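Local coordinates for putative adhesin (Bacteroides thetaiotaomicron, PDB 4QDG), which probably serves as a cell-surface adhesin or anchor component of a pilus, as a lipoprotein of the FimB/Mfa2 family that binds metal ions, at residues F172-D177 / L221-L226. Residues are numbered along the deposited sequence; the frame is centred on the assembly and turned at random.
Sequences FEITDD and LSTSRL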
# COMPACT_ATOMS: atom_id res chain seq x y z
N PHE A 172 2.00 19.95 -0.92
CA PHE A 172 1.28 18.78 -1.41
C PHE A 172 0.78 17.98 -0.24
O PHE A 172 1.52 17.78 0.72
CB PHE A 172 2.17 17.90 -2.29
CG PHE A 172 2.78 18.59 -3.49
CD1 PHE A 172 3.91 19.41 -3.35
CD2 PHE A 172 2.32 18.32 -4.78
CE1 PHE A 172 4.51 19.97 -4.46
CE2 PHE A 172 2.92 18.91 -5.89
CZ PHE A 172 4.01 19.73 -5.73
N GLU A 173 -0.50 17.57 -0.28
CA GLU A 173 -1.11 16.79 0.81
C GLU A 173 -2.05 15.75 0.29
O GLU A 173 -2.69 15.94 -0.76
CB GLU A 173 -1.91 17.70 1.74
CG GLU A 173 -1.10 18.56 2.67
CD GLU A 173 -1.80 19.81 3.19
OE1 GLU A 173 -2.96 20.08 2.79
OE2 GLU A 173 -1.17 20.53 3.99
N ILE A 174 -2.19 14.67 1.07
CA ILE A 174 -3.19 13.65 0.88
C ILE A 174 -3.87 13.51 2.22
O ILE A 174 -3.21 13.25 3.21
CB ILE A 174 -2.72 12.29 0.29
CG1 ILE A 174 -2.30 12.47 -1.17
CG2 ILE A 174 -3.85 11.25 0.39
CD1 ILE A 174 -1.54 11.27 -1.82
N THR A 175 -5.18 13.82 2.27
CA THR A 175 -5.96 13.60 3.47
C THR A 175 -6.75 12.30 3.25
O THR A 175 -7.31 12.06 2.17
CB THR A 175 -6.86 14.78 3.84
OG1 THR A 175 -7.63 15.17 2.69
CG2 THR A 175 -6.08 15.94 4.46
N ASP A 176 -6.76 11.46 4.28
CA ASP A 176 -7.46 10.17 4.24
C ASP A 176 -7.70 9.70 5.64
O ASP A 176 -7.14 10.26 6.57
CB ASP A 176 -6.63 9.12 3.45
CG ASP A 176 -7.42 7.98 2.84
OD1 ASP A 176 -8.60 7.76 3.26
OD2 ASP A 176 -6.91 7.36 1.88
N ASP A 177 -8.52 8.66 5.80
CA ASP A 177 -8.78 8.02 7.07
C ASP A 177 -8.53 6.53 6.81
O ASP A 177 -9.46 5.76 6.62
CB ASP A 177 -10.20 8.35 7.59
CG ASP A 177 -10.50 7.86 9.00
OD1 ASP A 177 -9.82 6.90 9.46
OD2 ASP A 177 -11.43 8.41 9.65
N LEU A 221 4.46 10.96 -2.29
CA LEU A 221 3.71 10.75 -1.05
C LEU A 221 3.48 9.25 -0.86
O LEU A 221 3.18 8.55 -1.82
CB LEU A 221 2.37 11.52 -1.09
CG LEU A 221 2.44 13.03 -1.16
CD1 LEU A 221 2.00 13.50 -2.53
CD2 LEU A 221 1.58 13.63 -0.07
N SER A 222 3.67 8.77 0.35
CA SER A 222 3.59 7.36 0.71
C SER A 222 2.40 7.18 1.67
O SER A 222 2.32 7.86 2.68
CB SER A 222 4.92 6.94 1.36
OG SER A 222 4.89 5.61 1.83
N THR A 223 1.42 6.36 1.29
CA THR A 223 0.19 6.24 2.09
C THR A 223 -0.16 4.80 2.41
O THR A 223 0.42 3.86 1.87
CB THR A 223 -1.02 6.87 1.31
OG1 THR A 223 -1.45 5.99 0.27
CG2 THR A 223 -0.73 8.29 0.73
N SER A 224 -1.17 4.64 3.25
CA SER A 224 -1.71 3.33 3.60
C SER A 224 -2.73 2.93 2.48
O SER A 224 -2.69 3.50 1.37
CB SER A 224 -2.33 3.38 5.00
OG SER A 224 -2.86 2.14 5.42
N ARG A 225 -3.62 1.97 2.74
CA ARG A 225 -4.52 1.40 1.74
C ARG A 225 -5.54 2.39 1.14
O ARG A 225 -6.21 3.17 1.84
CB ARG A 225 -5.26 0.18 2.32
CG ARG A 225 -5.84 -0.73 1.27
CD ARG A 225 -6.60 -1.89 1.86
NE ARG A 225 -7.19 -2.73 0.81
CZ ARG A 225 -8.02 -3.74 1.05
NH1 ARG A 225 -8.39 -4.02 2.29
NH2 ARG A 225 -8.51 -4.46 0.05
N LEU A 226 -5.63 2.34 -0.19
CA LEU A 226 -6.59 3.11 -0.99
C LEU A 226 -7.83 2.23 -1.21
O LEU A 226 -7.73 1.15 -1.79
CB LEU A 226 -5.97 3.51 -2.33
CG LEU A 226 -4.79 4.48 -2.26
CD1 LEU A 226 -4.16 4.66 -3.68
CD2 LEU A 226 -5.23 5.83 -1.63
O HOH W 1 -8.21 5.06 1.30
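Ile174 and Leu221 meet between two strands and form the tight end of this contact. The isoleucine reaches over with CD1, which lies 4.0 Å from Leu221 CB and equally far from CG2 of Thr223, so one methyl touches two alternate residues of the opposing strand. In Leu221, chi1 of -64° sets CG beside the backbone N, and a skewed chi2 of 109° then brings CD2 to 4.1 Å from Ile174 N; Leu221 CD1 approaches CB of Phe172, whose ring turns off toward Leu157 and Val238. The pairing illustrates how a beta sandwich is closed: strands 170-176 and 213-223 belong to different sheets, each bonding to its own neighbours, and lie face to face; the segments 172-176 and 221-223 come within 8.5 Å, their axes 12° from parallel. Such stacking suits the transthyretin-like clan of these fimbrial anchor proteins. Past Thr223, whose OG1 bonds to Ser224 O on a lone pair, the strand gives way to a loop and the contact becomes looser and largely water-mediated. Here Asp176 OD2 stands 4.2 Å from Arg225 O, and a water donates to both, at 2.7 Å to OD2 and 2.8 Å to Arg225 O. The other oxygen, OD1, accepts from Asp177 N and pairs with Arg229, while Leu226 CD2 lies near OD2, in a side chain that packs beside the magnesium-binding Asn151.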